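Local coordinates for protein peroxiredoxin 6 (Arenicola marina, PDB 2V2G) that probably works as a thiol-specific peroxidase, reducing hydrogen peroxide and organic hydroperoxides to water and alcohols, respectively, at residues P10-D15 with R104-K109; F35-P38 with V44-T47; A75-W80 with Y96-D101; E117-S120 with P124-C127. The protein carries 1 engineered substitution. All blocks are in the same frame, centred on the assembly; numbering follows the deposited sequence.

Overall arrangement
From the N terminus, residues 10-15 open the widest loop, which contact 1 closes at 104-109 by setting the helix 105-109 against the residues that lead into strand 13-16. Two loops nest inside it, one after the other: contact 2 folds the end of strand 31-36 onto helix 43-54 after only five intervening residues, and contact 3 brings helix 74-88 against strand 98-100. Contact 4 follows in series, bringing 117-120 beside the start of strand 124-133. No loops cross. All four reach the same mixed thioredoxin-type sheet. Asp101 of contact 3 bonds to helix 105-109, Trp80 of contact 3 meets His37 of contact 2, and contacts 2 and 4 share the bound benzoic acid.

Contact 1: P10-D15 with R104-K109; sequences PNFEAD and RELAVK
Leu106 reaches from the helix 105-109 to Phe12, where the chain leads into strand 13-16 of the thioredoxin-type core, so that a short late helix of the fold covers the approach to an early strand. The main interaction is a CH-pi contact. Leu106 CD1 lies over the centre of the Phe12 ring, 3.6 Å from its centroid and only 14° off the ring normal, while Leu106 CD2 rests at 3.8 Å from Phe12 CG. Thus both methyls of the fork are used. The two side chains meet at about a right angle, and Phe12 is set for this because its CG stands between the backbone N and the carbonyl carbon (chi1 64°). Phe23 stacks on Phe12 as well, and Ile99 of strand 98-100 touches it. Asp101 fixes the start of the helix by accepting hydrogen bonds from the backbone N atoms of Leu106 and Ala107.

The second kind of contact is plain van der Waals packing nearer the surface. Pro10 and Lys109 run alongside one another in opposite senses, the lysine chain being bent at chi2 (141°). The end of that chain, CE and NZ, skirts the proline ring, with Lys109 CE 3.7 Å and Lys109 NZ 3.6 Å from Pro10 CB.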
loop_
_atom_site.group_PDB
_atom_site.type_symbol
_atom_site.label_atom_id
_atom_site.label_comp_id
_atom_site.label_asym_id
_atom_site.label_seq_id
_atom_site.Cartn_x
_atom_site.Cartn_y
_atom_site.Cartn_z
ATOM N N PRO A 10 1.159 -15.074 11.311
ATOM C CA PRO A 10 0.522 -16.180 12.065
ATOM C C PRO A 10 0.364 -17.484 11.254
ATOM O O PRO A 10 -0.043 -17.484 10.064
ATOM C CB PRO A 10 -0.846 -15.594 12.502
ATOM C CG PRO A 10 -0.967 -14.339 11.789
ATOM C CD PRO A 10 0.350 -13.838 11.321
ATOM N N ASN A 11 0.690 -18.594 11.938
ATOM C CA ASN A 11 0.565 -19.940 11.363
ATOM C C ASN A 11 -0.850 -20.447 11.642
ATOM O O ASN A 11 -1.129 -21.391 12.415
ATOM C CB ASN A 11 1.618 -20.869 11.921
ATOM C CG ASN A 11 1.709 -22.147 11.150
ATOM O OD1 ASN A 11 1.119 -22.297 10.063
ATOM N ND2 ASN A 11 2.465 -23.069 11.692
ATOM N N PHE A 12 -1.770 -19.763 10.970
ATOM C CA PHE A 12 -3.182 -19.960 11.238
ATOM C C PHE A 12 -3.734 -21.217 10.577
ATOM O O PHE A 12 -3.174 -21.684 9.559
ATOM C CB PHE A 12 -4.007 -18.711 10.864
ATOM C CG PHE A 12 -3.990 -18.357 9.411
ATOM C CD1 PHE A 12 -4.818 -18.999 8.516
ATOM C CD2 PHE A 12 -3.137 -17.370 8.924
ATOM C CE1 PHE A 12 -4.836 -18.668 7.169
ATOM C CE2 PHE A 12 -3.131 -17.041 7.557
ATOM C CZ PHE A 12 -3.979 -17.689 6.676
ATOM N N GLU A 13 -4.820 -21.742 11.167
ATOM C CA GLU A 13 -5.615 -22.855 10.640
ATOM C C GLU A 13 -6.924 -22.218 10.151
ATOM O O GLU A 13 -7.601 -21.535 10.937
ATOM C CB GLU A 13 -5.867 -23.936 11.721
ATOM C CG GLU A 13 -4.551 -24.375 12.291
ATOM C CD GLU A 13 -4.591 -25.563 13.222
ATOM O OE1 GLU A 13 -5.514 -26.423 13.087
ATOM O OE2 GLU A 13 -3.652 -25.659 14.073
ATOM N N ALA A 14 -7.273 -22.416 8.882
ATOM C CA ALA A 14 -8.522 -21.871 8.333
ATOM C C ALA A 14 -9.173 -22.876 7.370
ATOM O O ALA A 14 -8.479 -23.688 6.774
ATOM C CB ALA A 14 -8.244 -20.588 7.596
ATOM N N ASP A 15 -10.495 -22.808 7.208
ATOM C CA ASP A 15 -11.139 -23.478 6.083
ATOM C C ASP A 15 -11.026 -22.598 4.804
ATOM O O ASP A 15 -10.832 -21.358 4.813
ATOM C CB ASP A 15 -12.618 -23.720 6.324
ATOM C CG ASP A 15 -13.162 -25.020 5.629
ATOM O OD1 ASP A 15 -12.565 -25.639 4.675
ATOM O OD2 ASP A 15 -14.261 -25.442 6.056
ATOM N N ARG A 104 -14.276 -14.209 12.053
ATOM C CA ARG A 104 -13.501 -12.949 12.085
ATOM C C ARG A 104 -12.179 -12.983 12.860
ATOM O O ARG A 104 -11.523 -11.939 13.006
ATOM C CB ARG A 104 -14.356 -11.760 12.561
ATOM C CG ARG A 104 -15.326 -11.257 11.522
ATOM C CD ARG A 104 -16.436 -12.186 11.146
ATOM N NE ARG A 104 -17.367 -11.514 10.209
ATOM C CZ ARG A 104 -18.360 -12.090 9.565
ATOM N NH1 ARG A 104 -18.644 -13.373 9.743
ATOM N NH2 ARG A 104 -19.082 -11.357 8.711
ATOM N N GLU A 105 -11.723 -14.185 13.230
ATOM C CA GLU A 105 -10.448 -14.309 13.928
ATOM C C GLU A 105 -9.301 -13.636 13.176
ATOM O O GLU A 105 -8.508 -12.935 13.754
ATOM C CB GLU A 105 -10.107 -15.780 14.150
ATOM C CG GLU A 105 -8.688 -16.028 14.709
ATOM C CD GLU A 105 -8.532 -17.377 15.427
ATOM O OE1 GLU A 105 -9.173 -18.382 15.006
ATOM O OE2 GLU A 105 -7.770 -17.424 16.424
ATOM N N LEU A 106 -9.185 -13.888 11.877
ATOM C CA LEU A 106 -8.087 -13.347 11.090
ATOM C C LEU A 106 -8.309 -11.871 10.786
ATOM O O LEU A 106 -7.366 -11.088 10.782
ATOM C CB LEU A 106 -7.874 -14.139 9.804
ATOM C CG LEU A 106 -7.209 -15.503 9.999
ATOM C CD1 LEU A 106 -7.085 -16.194 8.585
ATOM C CD2 LEU A 106 -5.818 -15.306 10.628
ATOM N N ALA A 107 -9.569 -11.502 10.562
ATOM C CA ALA A 107 -9.872 -10.075 10.271
ATOM C C ALA A 107 -9.342 -9.241 11.431
ATOM O O ALA A 107 -8.713 -8.200 11.223
ATOM C CB ALA A 107 -11.401 -9.867 10.130
ATOM N N VAL A 108 -9.590 -9.670 12.646
ATOM C CA VAL A 108 -9.127 -8.966 13.820
ATOM C C VAL A 108 -7.612 -9.118 14.012
ATOM O O VAL A 108 -6.915 -8.130 14.198
ATOM C CB VAL A 108 -9.891 -9.430 15.061
ATOM C CG1 VAL A 108 -9.256 -8.875 16.354
ATOM C CG2 VAL A 108 -11.385 -9.028 14.900
ATOM N N LYS A 109 -7.099 -10.345 13.973
ATOM C CA LYS A 109 -5.676 -10.570 14.193
ATOM C C LYS A 109 -4.776 -9.729 13.267
ATOM O O LYS A 109 -3.742 -9.166 13.698
ATOM C CB LYS A 109 -5.355 -12.087 14.026
ATOM C CG LYS A 109 -3.947 -12.542 14.358
ATOM C CD LYS A 109 -3.938 -13.913 15.080
ATOM C CE LYS A 109 -2.482 -14.260 15.574
ATOM N NZ LYS A 109 -2.180 -15.771 15.793
#

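Contact 2: F35-P38 with V44-T47; sequences FSHP and VSTT. Engineered in segment 44-47: Ser45 (natural residue Cys). With BEZ (benzoic acid), chain E.
Ser45, an engineered replacement of the natural cysteine, turns its hydroxyl into the angle between His37 and Pro38. Its OG is 3.6 Å from His37 CB and equally 3.6 Å from Pro38 CD, so the oxygen rests against the two side chains at once. It approaches the imidazole obliquely, and Ser45 CB comes within 3.9 Å of His37 CD2. Placing OG anti to the carbonyl carbon, beside the backbone N (chi1 -66°), aims it at this corner. The polar partner of the hydroxyl is Arg128, whose NH1 bonds to it, with a weak bond to Thr42 OG1 besides; the histidine in turn gives its NE2 to Asp40 OD1, and Trp80 meets the His37 ring at a slant.

The first turn of the helix is directed at the benzoic acid. Val44 N donates to the ligand's O1 at 3.0 Å, with an N-H...O angle of 159°. Ser45 N donates to the ligand's O2 at 2.9 Å, at 156°, so two successive amides grip the two oxygens of its acid group. Arg128 NH2 and Thr42 OG1 also hold the ligand. One turn on, Thr47 OG1 donates to a lone pair of Val44 O (2.7 Å), in the carbonyl plane, and also bonds to Ala175 N of the second subunit.

Pro38, Thr42 and the position of Ser45 fit the Pro-x-x-x-Thr-x-x-Cys signature of peroxiredoxins, and with Arg128 they form the pocket of the predicted peroxidatic cysteine, here serine, at the N-terminal end of its helix.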
loop_
_atom_site.group_PDB
_atom_site.type_symbol
_atom_site.label_atom_id
_atom_site.label_comp_id
_atom_site.label_asym_id
_atom_site.label_seq_id
_atom_site.Cartn_x
_atom_site.Cartn_y
_atom_site.Cartn_z
ATOM N N PHE A 35 -4.441 -11.772 0.237
ATOM C CA PHE A 35 -5.212 -10.543 -0.005
ATOM C C PHE A 35 -6.638 -10.785 0.363
ATOM O O PHE A 35 -7.147 -11.906 0.181
ATOM C CB PHE A 35 -5.062 -10.067 -1.431
ATOM C CG PHE A 35 -5.571 -10.974 -2.485
ATOM C CD1 PHE A 35 -4.846 -12.084 -2.853
ATOM C CD2 PHE A 35 -6.726 -10.630 -3.187
ATOM C CE1 PHE A 35 -5.329 -12.977 -3.879
ATOM C CE2 PHE A 35 -7.178 -11.447 -4.224
ATOM C CZ PHE A 35 -6.474 -12.599 -4.571
ATOM N N SER A 36 -7.277 -9.796 0.975
ATOM C CA SER A 36 -8.648 -9.931 1.405
ATOM C C SER A 36 -9.582 -9.049 0.573
ATOM O O SER A 36 -9.172 -8.113 -0.121
ATOM C CB SER A 36 -8.810 -9.575 2.881
ATOM O OG SER A 36 -8.523 -8.192 3.074
ATOM N N HIS A 37 -10.875 -9.356 0.693
ATOM C CA HIS A 37 -11.932 -8.536 0.179
ATOM C C HIS A 37 -13.172 -8.589 1.075
ATOM O O HIS A 37 -13.342 -9.517 1.865
ATOM C CB HIS A 37 -12.327 -8.946 -1.251
ATOM C CG HIS A 37 -12.958 -10.306 -1.321
ATOM N ND1 HIS A 37 -12.214 -11.467 -1.338
ATOM C CD2 HIS A 37 -14.257 -10.688 -1.387
ATOM C CE1 HIS A 37 -13.039 -12.509 -1.359
ATOM N NE2 HIS A 37 -14.285 -12.069 -1.358
ATOM N N PRO A 38 -14.016 -7.542 1.021
ATOM C CA PRO A 38 -15.113 -7.448 2.018
ATOM C C PRO A 38 -16.191 -8.519 1.959
ATOM O O PRO A 38 -16.533 -9.086 2.985
ATOM C CB PRO A 38 -15.664 -6.025 1.810
ATOM C CG PRO A 38 -14.578 -5.302 1.102
ATOM C CD PRO A 38 -13.880 -6.289 0.237
ATOM N N VAL A 44 -16.771 -4.537 -7.107
ATOM C CA VAL A 44 -15.291 -4.267 -7.116
ATOM C C VAL A 44 -14.485 -5.521 -6.805
ATOM O O VAL A 44 -13.498 -5.789 -7.447
ATOM C CB VAL A 44 -14.892 -3.071 -6.182
ATOM C CG1 VAL A 44 -13.343 -2.990 -5.965
ATOM C CG2 VAL A 44 -15.509 -1.748 -6.783
ATOM N N SER A 45 -14.947 -6.254 -5.795
ATOM C CA SER A 45 -14.297 -7.498 -5.372
ATOM C C SER A 45 -14.200 -8.465 -6.546
ATOM O O SER A 45 -13.151 -9.137 -6.724
ATOM C CB SER A 45 -15.028 -8.159 -4.243
ATOM O OG SER A 45 -14.969 -7.368 -3.057
ATOM N N THR A 46 -15.238 -8.497 -7.350
ATOM C CA THR A 46 -15.262 -9.388 -8.540
ATOM C C THR A 46 -14.225 -8.925 -9.544
ATOM O O THR A 46 -13.433 -9.726 -10.079
ATOM C CB THR A 46 -16.665 -9.515 -9.168
ATOM O OG1 THR A 46 -17.620 -9.853 -8.180
ATOM C CG2 THR A 46 -16.759 -10.664 -10.259
ATOM N N THR A 47 -14.192 -7.614 -9.833
ATOM C CA THR A 47 -13.126 -7.094 -10.718
ATOM C C THR A 47 -11.701 -7.396 -10.221
ATOM O O THR A 47 -10.793 -7.635 -11.013
ATOM C CB THR A 47 -13.265 -5.552 -10.997
ATOM O OG1 THR A 47 -12.886 -4.781 -9.854
ATOM C CG2 THR A 47 -14.714 -5.224 -11.429
HETATM C C BEZ E . -17.606 -3.956 -3.826
HETATM O O1 BEZ E . -18.155 -3.238 -4.778
HETATM O O2 BEZ E . -16.800 -4.976 -3.921
HETATM C C1 BEZ E . -18.071 -3.481 -2.498
HETATM C C2 BEZ E . -18.041 -4.338 -1.414
HETATM C C3 BEZ E . -18.488 -3.888 -0.203
HETATM C C4 BEZ E . -19.021 -2.603 -0.094
HETATM C C5 BEZ E . -19.034 -1.713 -1.178
HETATM C C6 BEZ E . -18.562 -2.165 -2.406
#

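Contact 3: A75-W80 with Y96-D101; sequences ADHKEW and YPIIAD
His77 lays one face of its imidazole over Ile98, whose CG2 methyl stands 3.5 Å from the ring centroid and 7° off the normal, close to a perfectly centred CH-pi contact. That methyl is placed there because Ile98 CG2 points anti to the backbone N. At the rim of the same ring the strand backbone closes in: His77 CE1 is 2.9 Å from Ile99 O, a tight approach near the ring plane, and 3.6 Å from Ala100 CA. The imidazole therefore meets three successive strand residues, one over a face and two at its edge. His77 NE2 is satisfied by Ser70 OG at the end of strand 64-70, a bond that also limits rotation of the ring. With an alanine here, Ser70 OG would probably be left without its imidazole mate and a gap would open over the Ile98 methyl.

Around this core, Trp80 extends from the next turn of the helix to bond through NE1 to Thr46 OG1, while Ser81 touches Ile98. The short helix and strand segments run at 151° to each other, their axes 9.1 Å apart at closest approach. Such a helix, turned back between the neighbouring parallel strands 64-70 and 98-100, is the connecting element of a beta-alpha-beta crossover in a thioredoxin-type sheet.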
loop_
_atom_site.group_PDB
_atom_site.type_symbol
_atom_site.label_atom_id
_atom_site.label_comp_id
_atom_site.label_asym_id
_atom_site.label_seq_id
_atom_site.Cartn_x
_atom_site.Cartn_y
_atom_site.Cartn_z
ATOM N N ALA A 75 -18.935 -22.403 0.622
ATOM C CA ALA A 75 -19.971 -22.616 -0.411
ATOM C C ALA A 75 -20.216 -21.364 -1.259
ATOM O O ALA A 75 -20.243 -21.422 -2.496
ATOM C CB ALA A 75 -21.261 -23.121 0.256
ATOM N N ASP A 76 -20.310 -20.208 -0.600
ATOM C CA ASP A 76 -20.404 -18.931 -1.304
ATOM C C ASP A 76 -19.146 -18.606 -2.149
ATOM O O ASP A 76 -19.222 -18.112 -3.286
ATOM C CB ASP A 76 -20.638 -17.814 -0.284
ATOM C CG ASP A 76 -22.083 -17.686 0.112
ATOM O OD1 ASP A 76 -22.897 -18.477 -0.362
ATOM O OD2 ASP A 76 -22.387 -16.810 0.946
ATOM N N HIS A 77 -17.972 -18.908 -1.614
ATOM C CA HIS A 77 -16.746 -18.742 -2.389
ATOM C C HIS A 77 -16.776 -19.578 -3.650
ATOM O O HIS A 77 -16.433 -19.098 -4.721
ATOM C CB HIS A 77 -15.530 -19.149 -1.583
ATOM C CG HIS A 77 -15.218 -18.244 -0.438
ATOM N ND1 HIS A 77 -14.401 -18.618 0.607
ATOM C CD2 HIS A 77 -15.562 -16.956 -0.204
ATOM C CE1 HIS A 77 -14.254 -17.585 1.426
ATOM N NE2 HIS A 77 -14.972 -16.578 0.976
ATOM N N LYS A 78 -17.188 -20.831 -3.532
ATOM C CA LYS A 78 -17.230 -21.710 -4.705
ATOM C C LYS A 78 -18.208 -21.203 -5.763
ATOM O O LYS A 78 -17.864 -21.144 -6.943
ATOM C CB LYS A 78 -17.479 -23.169 -4.300
ATOM C CG LYS A 78 -16.167 -23.846 -3.826
ATOM C CD LYS A 78 -16.312 -25.332 -3.456
ATOM C CE LYS A 78 -15.185 -25.808 -2.496
ATOM N NZ LYS A 78 -15.530 -27.186 -2.026
ATOM N N GLU A 79 -19.392 -20.774 -5.339
ATOM C CA GLU A 79 -20.389 -20.269 -6.271
ATOM C C GLU A 79 -19.940 -18.954 -6.901
ATOM O O GLU A 79 -19.982 -18.764 -8.111
ATOM C CB GLU A 79 -21.712 -20.027 -5.580
ATOM C CG GLU A 79 -22.810 -19.625 -6.562
ATOM C CD GLU A 79 -24.154 -19.320 -5.910
ATOM O OE1 GLU A 79 -24.254 -19.343 -4.666
ATOM O OE2 GLU A 79 -25.110 -19.027 -6.669
ATOM N N TRP A 80 -19.503 -18.042 -6.060
ATOM C CA TRP A 80 -19.043 -16.761 -6.570
ATOM C C TRP A 80 -17.819 -16.873 -7.478
ATOM O O TRP A 80 -17.644 -16.054 -8.372
ATOM C CB TRP A 80 -18.773 -15.827 -5.401
ATOM C CG TRP A 80 -18.272 -14.477 -5.804
ATOM C CD1 TRP A 80 -18.855 -13.593 -6.670
ATOM C CD2 TRP A 80 -17.079 -13.865 -5.346
ATOM N NE1 TRP A 80 -18.106 -12.449 -6.735
ATOM C CE2 TRP A 80 -17.001 -12.590 -5.943
ATOM C CE3 TRP A 80 -16.064 -14.260 -4.469
ATOM C CZ2 TRP A 80 -15.944 -11.704 -5.692
ATOM C CZ3 TRP A 80 -15.000 -13.367 -4.222
ATOM C CH2 TRP A 80 -14.947 -12.118 -4.853
ATOM N N TYR A 96 -6.176 -19.926 -7.475
ATOM C CA TYR A 96 -5.793 -19.716 -6.061
ATOM C C TYR A 96 -6.952 -20.081 -5.096
ATOM O O TYR A 96 -8.134 -19.973 -5.454
ATOM C CB TYR A 96 -5.347 -18.255 -5.775
ATOM C CG TYR A 96 -6.333 -17.214 -6.264
ATOM C CD1 TYR A 96 -7.471 -16.918 -5.545
ATOM C CD2 TYR A 96 -6.160 -16.594 -7.498
ATOM C CE1 TYR A 96 -8.431 -16.005 -6.034
ATOM C CE2 TYR A 96 -7.106 -15.649 -7.975
ATOM C CZ TYR A 96 -8.235 -15.394 -7.258
ATOM O OH TYR A 96 -9.170 -14.496 -7.716
ATOM N N PRO A 97 -6.599 -20.481 -3.849
ATOM C CA PRO A 97 -7.681 -20.752 -2.859
ATOM C C PRO A 97 -8.292 -19.466 -2.281
ATOM O O PRO A 97 -7.646 -18.387 -2.342
ATOM C CB PRO A 97 -6.952 -21.491 -1.730
ATOM C CG PRO A 97 -5.503 -21.688 -2.182
ATOM C CD PRO A 97 -5.256 -20.702 -3.277
ATOM N N ILE A 98 -9.495 -19.591 -1.703
ATOM C CA ILE A 98 -10.124 -18.471 -0.959
ATOM C C ILE A 98 -10.433 -18.982 0.444
ATOM O O ILE A 98 -11.118 -20.004 0.593
ATOM C CB ILE A 98 -11.423 -17.974 -1.606
ATOM C CG1 ILE A 98 -11.268 -17.800 -3.133
ATOM C CG2 ILE A 98 -11.848 -16.624 -0.970
ATOM C CD1 ILE A 98 -12.549 -17.234 -3.863
ATOM N N ILE A 99 -9.898 -18.322 1.453
ATOM C CA ILE A 99 -10.080 -18.641 2.866
ATOM C C ILE A 99 -11.426 -18.117 3.354
ATOM O O ILE A 99 -11.825 -16.985 2.951
ATOM C CB ILE A 99 -8.973 -18.003 3.682
ATOM C CG1 ILE A 99 -7.636 -18.631 3.340
ATOM C CG2 ILE A 99 -9.302 -18.086 5.239
ATOM C CD1 ILE A 99 -6.432 -17.776 3.875
ATOM N N ALA A 100 -12.107 -18.898 4.192
ATOM C CA ALA A 100 -13.395 -18.513 4.809
ATOM C C ALA A 100 -13.175 -18.116 6.257
ATOM O O ALA A 100 -13.086 -19.002 7.075
ATOM C CB ALA A 100 -14.392 -19.667 4.753
ATOM N N ASP A 101 -13.170 -16.825 6.576
ATOM C CA ASP A 101 -12.886 -16.331 7.946
ATOM C C ASP A 101 -14.191 -15.969 8.685
ATOM O O ASP A 101 -14.429 -14.822 9.161
ATOM C CB ASP A 101 -11.960 -15.120 7.848
ATOM C CG ASP A 101 -11.522 -14.603 9.208
ATOM O OD1 ASP A 101 -11.227 -15.443 10.140
ATOM O OD2 ASP A 101 -11.442 -13.354 9.347
#

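Contact 4: E117-S120 with P124-C127; sequences ERTS and PLTC. With BEZ (benzoic acid), chain E.
Leu125 lays its side chain along the backbone of residues 117-119. Its CB lies 3.6 Å from Glu117 O, its CD1 methyl is 3.8 Å from Arg118 C, and its other methyl, CD2, meets Thr119 CG2 at 4.0 Å, the leucine and threonine crossing at about a right angle. Leu125 CG is anti to the carbonyl carbon (chi1 -68°), a torsion that lets the two methyls reach Arg118 and Thr119. A water links the two backbones, 2.7 Å from Glu117 O and accepting from Leu125 N at 3.0 Å.

The two segments form a loosely paired hairpin, bridged by this water, at the start of the strand 124-133 that enters the mixed sheet of the thioredoxin-type core. The Glu117 side chain leads away from the facing segment, to the benzoic acid. A bend at chi2 (-55°) brings its carboxylate to the end of the ring remote from the ligand's acid group, with Glu117 CD 3.2 Å from C4 of the benzoic acid. Were Glu117 an alanine, the benzoic acid ring would probably lose its neighbour at C4 and be freer to shift at that end.

Further out, Glu117 N bonds to Asp114 OD2, and Thr119 OG1 is engaged by Thr121 OG1 and Met123 N, which shapes the turn between the strands. Arg104 packs against both Thr119 and Leu125, and its NE bonds to Pro124 O.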
loop_
_atom_site.group_PDB
_atom_site.type_symbol
_atom_site.label_atom_id
_atom_site.label_comp_id
_atom_site.label_asym_id
_atom_site.label_seq_id
_atom_site.Cartn_x
_atom_site.Cartn_y
_atom_site.Cartn_z
ATOM N N GLU A 117 -17.916 -1.102 6.124
ATOM C CA GLU A 117 -18.742 -2.179 5.555
ATOM C C GLU A 117 -18.915 -3.240 6.625
ATOM O O GLU A 117 -17.932 -3.836 7.070
ATOM C CB GLU A 117 -18.143 -2.814 4.301
ATOM C CG GLU A 117 -18.147 -1.898 3.117
ATOM C CD GLU A 117 -19.532 -1.364 2.797
ATOM O OE1 GLU A 117 -20.488 -2.197 2.764
ATOM O OE2 GLU A 117 -19.684 -0.126 2.563
ATOM N N ARG A 118 -20.172 -3.484 6.959
ATOM C CA ARG A 118 -20.587 -4.514 7.882
ATOM C C ARG A 118 -21.763 -5.245 7.231
ATOM O O ARG A 118 -22.434 -4.707 6.327
ATOM C CB ARG A 118 -21.011 -3.900 9.231
ATOM C CG ARG A 118 -19.830 -3.353 10.041
ATOM C CD ARG A 118 -20.286 -2.532 11.278
ATOM N NE ARG A 118 -20.815 -1.223 10.839
ATOM C CZ ARG A 118 -20.062 -0.158 10.494
ATOM N NH1 ARG A 118 -18.732 -0.176 10.559
ATOM N NH2 ARG A 118 -20.641 0.947 10.068
ATOM N N THR A 119 -22.038 -6.461 7.686
ATOM C CA THR A 119 -23.229 -7.164 7.227
ATOM C C THR A 119 -24.460 -6.436 7.754
ATOM O O THR A 119 -24.377 -5.662 8.723
ATOM C CB THR A 119 -23.282 -8.632 7.712
ATOM O OG1 THR A 119 -23.468 -8.655 9.130
ATOM C CG2 THR A 119 -22.006 -9.377 7.301
ATOM N N SER A 120 -25.605 -6.740 7.139
ATOM C CA SER A 120 -26.900 -6.206 7.557
ATOM C C SER A 120 -27.208 -6.577 9.003
ATOM O O SER A 120 -27.998 -5.920 9.691
ATOM C CB SER A 120 -27.997 -6.751 6.647
ATOM O OG SER A 120 -28.208 -8.125 6.891
ATOM N N PRO A 124 -18.659 -7.517 11.544
ATOM C CA PRO A 124 -17.529 -6.939 10.807
ATOM C C PRO A 124 -17.170 -7.676 9.507
ATOM O O PRO A 124 -17.448 -8.875 9.382
ATOM C CB PRO A 124 -16.351 -7.042 11.785
ATOM C CG PRO A 124 -16.940 -7.165 13.105
ATOM C CD PRO A 124 -18.275 -7.835 12.924
ATOM N N LEU A 125 -16.484 -6.997 8.626
ATOM C CA LEU A 125 -16.018 -7.577 7.387
ATOM C C LEU A 125 -14.607 -7.052 7.156
ATOM O O LEU A 125 -14.197 -6.030 7.741
ATOM C CB LEU A 125 -16.889 -7.165 6.215
ATOM C CG LEU A 125 -18.316 -7.707 6.170
ATOM C CD1 LEU A 125 -19.110 -6.883 5.114
ATOM C CD2 LEU A 125 -18.265 -9.269 5.888
ATOM N N THR A 126 -13.836 -7.760 6.361
ATOM C CA THR A 126 -12.479 -7.279 6.077
ATOM C C THR A 126 -12.496 -6.132 5.070
ATOM O O THR A 126 -13.422 -5.987 4.304
ATOM C CB THR A 126 -11.545 -8.367 5.528
ATOM O OG1 THR A 126 -12.054 -8.901 4.297
ATOM C CG2 THR A 126 -11.399 -9.533 6.479
ATOM N N CYS A 127 -11.419 -5.351 5.078
ATOM C CA CYS A 127 -11.148 -4.389 4.009
ATOM C C CYS A 127 -10.469 -5.086 2.808
ATOM O O CYS A 127 -10.665 -6.292 2.608
ATOM C CB CYS A 127 -10.333 -3.235 4.598
ATOM S SG CYS A 127 -8.635 -3.666 5.078
HETATM C C BEZ E . -17.606 -3.956 -3.826
HETATM O O1 BEZ E . -18.155 -3.238 -4.778
HETATM O O2 BEZ E . -16.800 -4.976 -3.921
HETATM C C1 BEZ E . -18.071 -3.481 -2.498
HETATM C C2 BEZ E . -18.041 -4.338 -1.414
HETATM C C3 BEZ E . -18.488 -3.888 -0.203
HETATM C C4 BEZ E . -19.021 -2.603 -0.094
HETATM C C5 BEZ E . -19.034 -1.713 -1.178
HETATM C C6 BEZ E . -18.562 -2.165 -2.406
HETATM O O HOH W 1 -16.422 -4.025 9.280
#